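Local coordinates for surface presentation of antigens protein SpaO (Salmonella typhimurium, PDB 4YX1) that takes part in the type III secretory pathway that presents the surface determinants Salmonella needs to enter mammalian cells, here represented by its C-terminal SPOA2 domain, at residues L54-N58 against D59-V63; A19-E22 against A23-Q26; P33-A36 against E37-V40. All coordinates share one frame; numbering follows the deposited sequence.

Interaction 1. Residues L54-N58 against D59-V63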
loop_
_atom_site.group_PDB
_atom_site.type_symbol
_atom_site.label_atom_id
_atom_site.label_comp_id
_atom_site.label_asym_id
_atom_site.label_seq_id
_atom_site.Cartn_x
_atom_site.Cartn_y
_atom_site.Cartn_z
ATOM N N LEU A 54 2.846 5.086 8.877
ATOM C CA LEU A 54 4.170 4.760 8.384
ATOM C C LEU A 54 5.248 5.405 9.263
ATOM O O LEU A 54 5.161 6.588 9.606
ATOM C CB LEU A 54 4.294 5.210 6.932
ATOM C CG LEU A 54 5.427 4.650 6.087
ATOM C CD1 LEU A 54 5.267 3.158 5.931
ATOM C CD2 LEU A 54 5.399 5.333 4.741
ATOM N N VAL A 55 6.247 4.609 9.636
ATOM C CA VAL A 55 7.339 5.054 10.507
ATOM C C VAL A 55 8.661 4.664 9.874
ATOM O O VAL A 55 8.778 3.580 9.308
ATOM C CB VAL A 55 7.235 4.415 11.912
ATOM C CG1 VAL A 55 8.479 4.691 12.760
ATOM C CG2 VAL A 55 5.973 4.889 12.616
ATOM N N GLN A 56 9.653 5.542 9.938
ATOM C CA GLN A 56 11.000 5.144 9.551
ATOM C C GLN A 56 11.699 4.557 10.756
ATOM O O GLN A 56 11.927 5.250 11.749
ATOM C CB GLN A 56 11.807 6.323 9.011
ATOM C CG GLN A 56 13.270 5.965 8.770
ATOM C CD GLN A 56 13.459 5.072 7.573
ATOM O OE1 GLN A 56 13.282 5.501 6.430
ATOM N NE2 GLN A 56 13.810 3.822 7.823
HETATM N N MSE A 57 11.999 3.267 10.683
HETATM C CA MSE A 57 12.691 2.563 11.753
HETATM C C MSE A 57 14.186 2.585 11.450
HETATM O O MSE A 57 14.621 3.250 10.505
HETATM C CB MSE A 57 12.161 1.132 11.879
HETATM C CG MSE A 57 10.647 1.050 12.054
HETATM SE SE MSE A 57 10.002 -0.776 12.206
HETATM C CE MSE A 57 10.878 -1.265 13.873
ATOM N N ASN A 58 14.992 1.881 12.234
ATOM C CA ASN A 58 16.439 1.972 12.024
ATOM C C ASN A 58 16.931 1.374 10.710
ATOM O O ASN A 58 17.853 1.910 10.091
ATOM C CB ASN A 58 17.178 1.323 13.194
ATOM C CG ASN A 58 17.136 2.183 14.439
ATOM O OD1 ASN A 58 17.154 3.406 14.348
ATOM N ND2 ASN A 58 17.079 1.554 15.604
ATOM N N ASP A 59 16.327 0.275 10.273
ATOM C CA ASP A 59 16.834 -0.408 9.093
ATOM C C ASP A 59 15.780 -0.564 8.010
ATOM O O ASP A 59 16.091 -0.933 6.880
ATOM C CB ASP A 59 17.395 -1.778 9.486
ATOM C CG ASP A 59 18.702 -1.672 10.251
ATOM O OD1 ASP A 59 19.558 -0.839 9.876
ATOM O OD2 ASP A 59 18.871 -2.412 11.245
ATOM N N THR A 60 14.527 -0.288 8.355
ATOM C CA THR A 60 13.418 -0.464 7.421
ATOM C C THR A 60 12.328 0.555 7.693
ATOM O O THR A 60 12.399 1.313 8.653
ATOM C CB THR A 60 12.774 -1.871 7.527
ATOM O OG1 THR A 60 12.190 -2.023 8.830
ATOM C CG2 THR A 60 13.783 -2.998 7.272
ATOM N N LEU A 61 11.297 0.549 6.861
ATOM C CA LEU A 61 10.058 1.217 7.225
ATOM C C LEU A 61 9.259 0.300 8.126
ATOM O O LEU A 61 9.444 -0.916 8.114
ATOM C CB LEU A 61 9.226 1.587 5.999
ATOM C CG LEU A 61 9.862 2.618 5.066
ATOM C CD1 LEU A 61 8.881 2.958 3.966
ATOM C CD2 LEU A 61 10.285 3.873 5.828
ATOM N N GLY A 62 8.369 0.886 8.911
ATOM C CA GLY A 62 7.479 0.101 9.726
ATOM C C GLY A 62 6.086 0.682 9.686
ATOM O O GLY A 62 5.873 1.786 9.199
ATOM N N VAL A 63 5.132 -0.076 10.213
ATOM C CA VAL A 63 3.778 0.425 10.373
ATOM C C VAL A 63 3.419 0.368 11.849
ATOM O O VAL A 63 3.369 -0.704 12.450
ATOM C CB VAL A 63 2.758 -0.367 9.534
ATOM C CG1 VAL A 63 1.352 0.161 9.788
ATOM C CG2 VAL A 63 3.116 -0.274 8.060
#
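Val55 and Gly62 face each other as the antiparallel hydrogen-bonded pair of a beta hairpin, with Leu54–Val63 and Gln56–Leu61 as non-hydrogen-bonded pairs next to it. Strand segments 54-56 and 61-63 run at 144° to one another, a marked twist. Val55 N gives its proton to Gly62 O at 2.9 Å, and Gly62 N returns one to Val55 O at 2.8 Å. Closer to the turn, Met57 N reaches Thr60 O at 2.8 Å, and Asn58 and Asp59, both polar and exposed, carry the chain round the bend.

On one face the side chains of Leu54 and Leu61 meet at a slant, CD1 to CD1 at 4.1 Å. Gln56 curls forward toward the turn: a bend at chi2 (72°) brings NE2 to Met57 O at 2.9 Å, nearly in its own amide plane, while Gln56 OE1 touches Leu61 CD2 at 3.5 Å. On the other face Met57, a selenomethionine, lies over the glycine, SE to Gly62 CA 3.6 Å. The selenium sits on the bare CA, a close fit that suits a residue with no side chain.

Gly62 and Val63 also pair with an antiparallel strand of the second subunit, continuing the sheet across the interface. The N-H and C=O of Val55 are both bonded to Gly62, whereas Thr60 N is buried without a partner. Leu54 and Leu61 put apolar surface against Val40 of their own chain and against the second subunit, Leu54 on Val40 and on Leu11 of that subunit, Leu61 on its Glu37.

Interaction 2. Residues A19-E22 against A23-Q26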
loop_
_atom_site.group_PDB
_atom_site.type_symbol
_atom_site.label_atom_id
_atom_site.label_comp_id
_atom_site.label_asym_id
_atom_site.label_seq_id
_atom_site.Cartn_x
_atom_site.Cartn_y
_atom_site.Cartn_z
ATOM N N ALA A 19 -11.023 7.536 -16.773
ATOM C CA ALA A 19 -10.384 8.774 -17.219
ATOM C C ALA A 19 -9.338 9.260 -16.214
ATOM O O ALA A 19 -8.256 9.702 -16.585
ATOM C CB ALA A 19 -11.428 9.852 -17.459
ATOM N N GLU A 20 -9.659 9.178 -14.933
ATOM C CA GLU A 20 -8.700 9.573 -13.905
ATOM C C GLU A 20 -7.475 8.662 -13.936
ATOM O O GLU A 20 -6.339 9.128 -13.817
ATOM C CB GLU A 20 -9.360 9.549 -12.526
ATOM C CG GLU A 20 -10.342 10.701 -12.311
ATOM C CD GLU A 20 -11.214 10.549 -11.076
ATOM O OE1 GLU A 20 -11.348 9.423 -10.554
ATOM O OE2 GLU A 20 -11.779 11.573 -10.632
ATOM N N LEU A 21 -7.693 7.368 -14.136
ATOM C CA LEU A 21 -6.576 6.437 -14.185
ATOM C C LEU A 21 -5.698 6.705 -15.406
ATOM O O LEU A 21 -4.470 6.676 -15.306
ATOM C CB LEU A 21 -7.084 5.001 -14.191
ATOM C CG LEU A 21 -6.098 3.986 -13.629
ATOM C CD1 LEU A 21 -5.838 4.226 -12.156
ATOM C CD2 LEU A 21 -6.645 2.608 -13.826
ATOM N N GLU A 22 -6.333 6.998 -16.544
ATOM C CA GLU A 22 -5.629 7.384 -17.767
ATOM C C GLU A 22 -4.717 8.584 -17.514
ATOM O O GLU A 22 -3.543 8.597 -17.905
ATOM C CB GLU A 22 -6.632 7.716 -18.878
ATOM C CG GLU A 22 -6.859 6.632 -19.912
ATOM C CD GLU A 22 -5.819 6.665 -21.032
ATOM O OE1 GLU A 22 -6.038 7.364 -22.055
ATOM O OE2 GLU A 22 -4.774 5.990 -20.883
ATOM N N ALA A 23 -5.259 9.594 -16.848
ATOM C CA ALA A 23 -4.498 10.808 -16.563
ATOM C C ALA A 23 -3.311 10.498 -15.660
ATOM O O ALA A 23 -2.221 11.041 -15.847
ATOM C CB ALA A 23 -5.401 11.863 -15.928
HETATM N N MSE A 24 -3.518 9.616 -14.686
HETATM C CA MSE A 24 -2.432 9.195 -13.816
HETATM C C MSE A 24 -1.307 8.534 -14.603
HETATM O O MSE A 24 -0.123 8.749 -14.329
HETATM C CB MSE A 24 -2.964 8.238 -12.758
HETATM C CG MSE A 24 -1.917 7.327 -12.134
HETATM SE SE MSE A 24 -2.788 6.159 -10.866
HETATM C CE MSE A 24 -4.072 7.583 -10.305
ATOM N N GLY A 25 -1.688 7.726 -15.589
ATOM C CA GLY A 25 -0.728 6.994 -16.396
ATOM C C GLY A 25 0.174 7.882 -17.237
ATOM O O GLY A 25 1.192 7.417 -17.730
ATOM N N GLN A 26 -0.194 9.154 -17.390
ATOM C CA GLN A 26 0.639 10.128 -18.095
ATOM C C GLN A 26 1.712 10.750 -17.211
ATOM O O GLN A 26 2.568 11.476 -17.703
ATOM C CB GLN A 26 -0.230 11.242 -18.680
ATOM C CG GLN A 26 -1.191 10.764 -19.735
ATOM C CD GLN A 26 -0.474 10.203 -20.937
ATOM O OE1 GLN A 26 -0.563 9.014 -21.230
ATOM N NE2 GLN A 26 0.240 11.061 -21.648
#
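Helix 18-25, the one alpha-helix of the domain, contains this contact, which takes in nearly all of it. Its frame is the i to i+4 pattern of backbone bonds: Ala23 N to Ala19 O, Met24 N to Glu20 O and Gly25 N to Leu21 O each span 3.0 Å. The pattern fades at the C-terminal end, where Gln26 N makes only a weak bond to Glu22 O, 3.4 Å long and bent to 124° at the hydrogen; the same N-H also bonds to Ala23 O.

Leu21 and Met24, a selenomethionine, form the apolar side of the helix. Three residues apart, they lean across each other, and Leu21 CD1 touches Met24 SE at 3.8 Å. Both chains leave the helix with CG opposite the backbone nitrogen (chi1 -154° for Leu21, 158° for Met24), and a bend at chi3 of Met24 turns its methyl group. Leu7 of the second subunit packs on both side chains, so a branched and a flexible residue together offer it an apolar surface.

The remaining residues suit an exposed helix. Ala23 needs little space, its CB lying 3.6 Å from Glu20 O, and Gln26 lays CG against Glu22 O at 3.7 Å. Glu20 reaches back, its OE1 accepting a hydrogen bond from the N-H of Thr17, just before the helix. That bond is the half of a capping box in which the fourth residue accepts from the first, and the whole is typical of a short amphipathic surface helix with one apolar stripe turned to a partner.

Interaction 3. Residues P33-A36 against E37-V40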
loop_
_atom_site.group_PDB
_atom_site.type_symbol
_atom_site.label_atom_id
_atom_site.label_comp_id
_atom_site.label_asym_id
_atom_site.label_seq_id
_atom_site.Cartn_x
_atom_site.Cartn_y
_atom_site.Cartn_z
ATOM N N PRO A 33 -2.363 12.031 -1.296
ATOM C CA PRO A 33 -2.981 13.044 -0.439
ATOM C C PRO A 33 -2.179 13.287 0.824
ATOM O O PRO A 33 -1.467 12.393 1.292
ATOM C CB PRO A 33 -4.344 12.438 -0.108
ATOM C CG PRO A 33 -4.634 11.540 -1.263
ATOM C CD PRO A 33 -3.311 10.965 -1.667
ATOM N N THR A 34 -2.289 14.501 1.350
ATOM C CA THR A 34 -1.704 14.842 2.634
ATOM C C THR A 34 -2.068 13.782 3.670
ATOM O O THR A 34 -3.224 13.378 3.772
ATOM C CB THR A 34 -2.193 16.221 3.124
ATOM O OG1 THR A 34 -2.033 17.193 2.081
ATOM C CG2 THR A 34 -1.422 16.657 4.361
ATOM N N ASN A 35 -1.072 13.298 4.400
ATOM C CA ASN A 35 -1.313 12.332 5.478
ATOM C C ASN A 35 -1.938 10.989 5.056
ATOM O O ASN A 35 -2.523 10.288 5.879
ATOM C CB ASN A 35 -2.192 12.961 6.558
ATOM C CG ASN A 35 -1.571 14.197 7.170
ATOM O OD1 ASN A 35 -2.232 15.219 7.324
ATOM N ND2 ASN A 35 -0.291 14.111 7.518
ATOM N N ALA A 36 -1.798 10.613 3.791
ATOM C CA ALA A 36 -2.055 9.226 3.417
ATOM C C ALA A 36 -1.234 8.313 4.335
ATOM O O ALA A 36 -1.686 7.238 4.735
ATOM C CB ALA A 36 -1.706 8.983 1.945
ATOM N N GLU A 37 -0.040 8.769 4.701
ATOM C CA GLU A 37 0.857 7.994 5.561
ATOM C C GLU A 37 0.318 7.755 6.973
ATOM O O GLU A 37 0.845 6.907 7.694
ATOM C CB GLU A 37 2.223 8.686 5.657
ATOM C CG GLU A 37 2.201 9.977 6.468
ATOM C CD GLU A 37 3.511 10.733 6.402
ATOM O OE1 GLU A 37 3.849 11.252 5.313
ATOM O OE2 GLU A 37 4.205 10.808 7.438
ATOM N N LEU A 38 -0.710 8.508 7.372
ATOM C CA LEU A 38 -1.337 8.314 8.684
ATOM C C LEU A 38 -2.408 7.232 8.659
ATOM O O LEU A 38 -3.003 6.917 9.686
ATOM C CB LEU A 38 -1.964 9.616 9.185
ATOM C CG LEU A 38 -1.032 10.820 9.314
ATOM C CD1 LEU A 38 -1.765 11.992 9.951
ATOM C CD2 LEU A 38 0.214 10.468 10.115
ATOM N N ASN A 39 -2.664 6.678 7.479
ATOM C CA ASN A 39 -3.712 5.687 7.304
ATOM C C ASN A 39 -3.244 4.579 6.377
ATOM O O ASN A 39 -3.865 4.301 5.343
ATOM C CB ASN A 39 -4.989 6.334 6.757
ATOM C CG ASN A 39 -6.179 5.384 6.768
ATOM O OD1 ASN A 39 -6.294 4.518 7.636
ATOM N ND2 ASN A 39 -7.050 5.524 5.785
ATOM N N VAL A 40 -2.137 3.951 6.742
ATOM C CA VAL A 40 -1.719 2.741 6.053
ATOM C C VAL A 40 -2.694 1.648 6.420
ATOM O O VAL A 40 -2.946 1.405 7.589
ATOM C CB VAL A 40 -0.297 2.323 6.419
ATOM C CG1 VAL A 40 0.069 1.017 5.703
ATOM C CG2 VAL A 40 0.669 3.441 6.049
#
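Asn35 and Leu38 meet in a 3-10 turn that follows directly on a type II beta turn from Pro33 to Ala36, in the connection between strands 29-31 and 40-44. The beta turn is closed by Ala36 N to Pro33 O at 3.1 Å. Pro33 supplies the accepting carbonyl, and its ring holds phi near the value with which the chain enters the turn. Asn35 takes up the positive phi (61°) of the third position, a conformation asparagine tolerates better than most residues, and Ala36, which closes the turn, is small and buried.

Glu37 comes first in the second segment. Beyond CG its chain runs out extended, while Leu61 of the second subunit packs against the residue. Its backbone is bonded to Leu54 of strand 47-56.

Leu38 follows, and its N-H is held by Asn35 O at 2.9 Å, the i to i+3 bond of a 3-10 turn. Asn39 repeats the pattern one residue on, its N reaching Ala36 O at 3.0 Å; its side chain touches Asn51. Val40 then opens strand 40-44, bonded through its backbone to Gly52 and buried against Leu54, a place fit for a beta-branched apolar residue.

Across the turn the side chains of Asn35 and Leu38 lie alongside, pointing the same way. With its CG opposite the carbonyl carbon (chi1 -57°), Leu38 lays CD1 against the asparagine amide, 3.5 Å from Asn35 ND2 and 3.6 Å from Asn35 CG.

How the interactions relate
Along the chain the order is interaction 2, interaction 3, interaction 1. Interactions 1 and 3 touch, their centres 15 Å apart: the 3-10 turn meets strand 47-56 through Glu37, whose O lies 3.0 Å from Leu54 N, probably a hydrogen bond, and the start of strand 40-44 packs on the hairpin through Val40, its CG1 4.1 Å from Val63 CG2. Interaction 2 stands apart, about 18 Å from interaction 1 and 9 Å from interaction 3 between nearest atoms, on the other side of the chain's centre from the hairpin. What all three share is the second subunit. Helix, turn and hairpin each contact it, consistent with a dimer of extended, interlocking chains of the FliN/MopA/SpaO family.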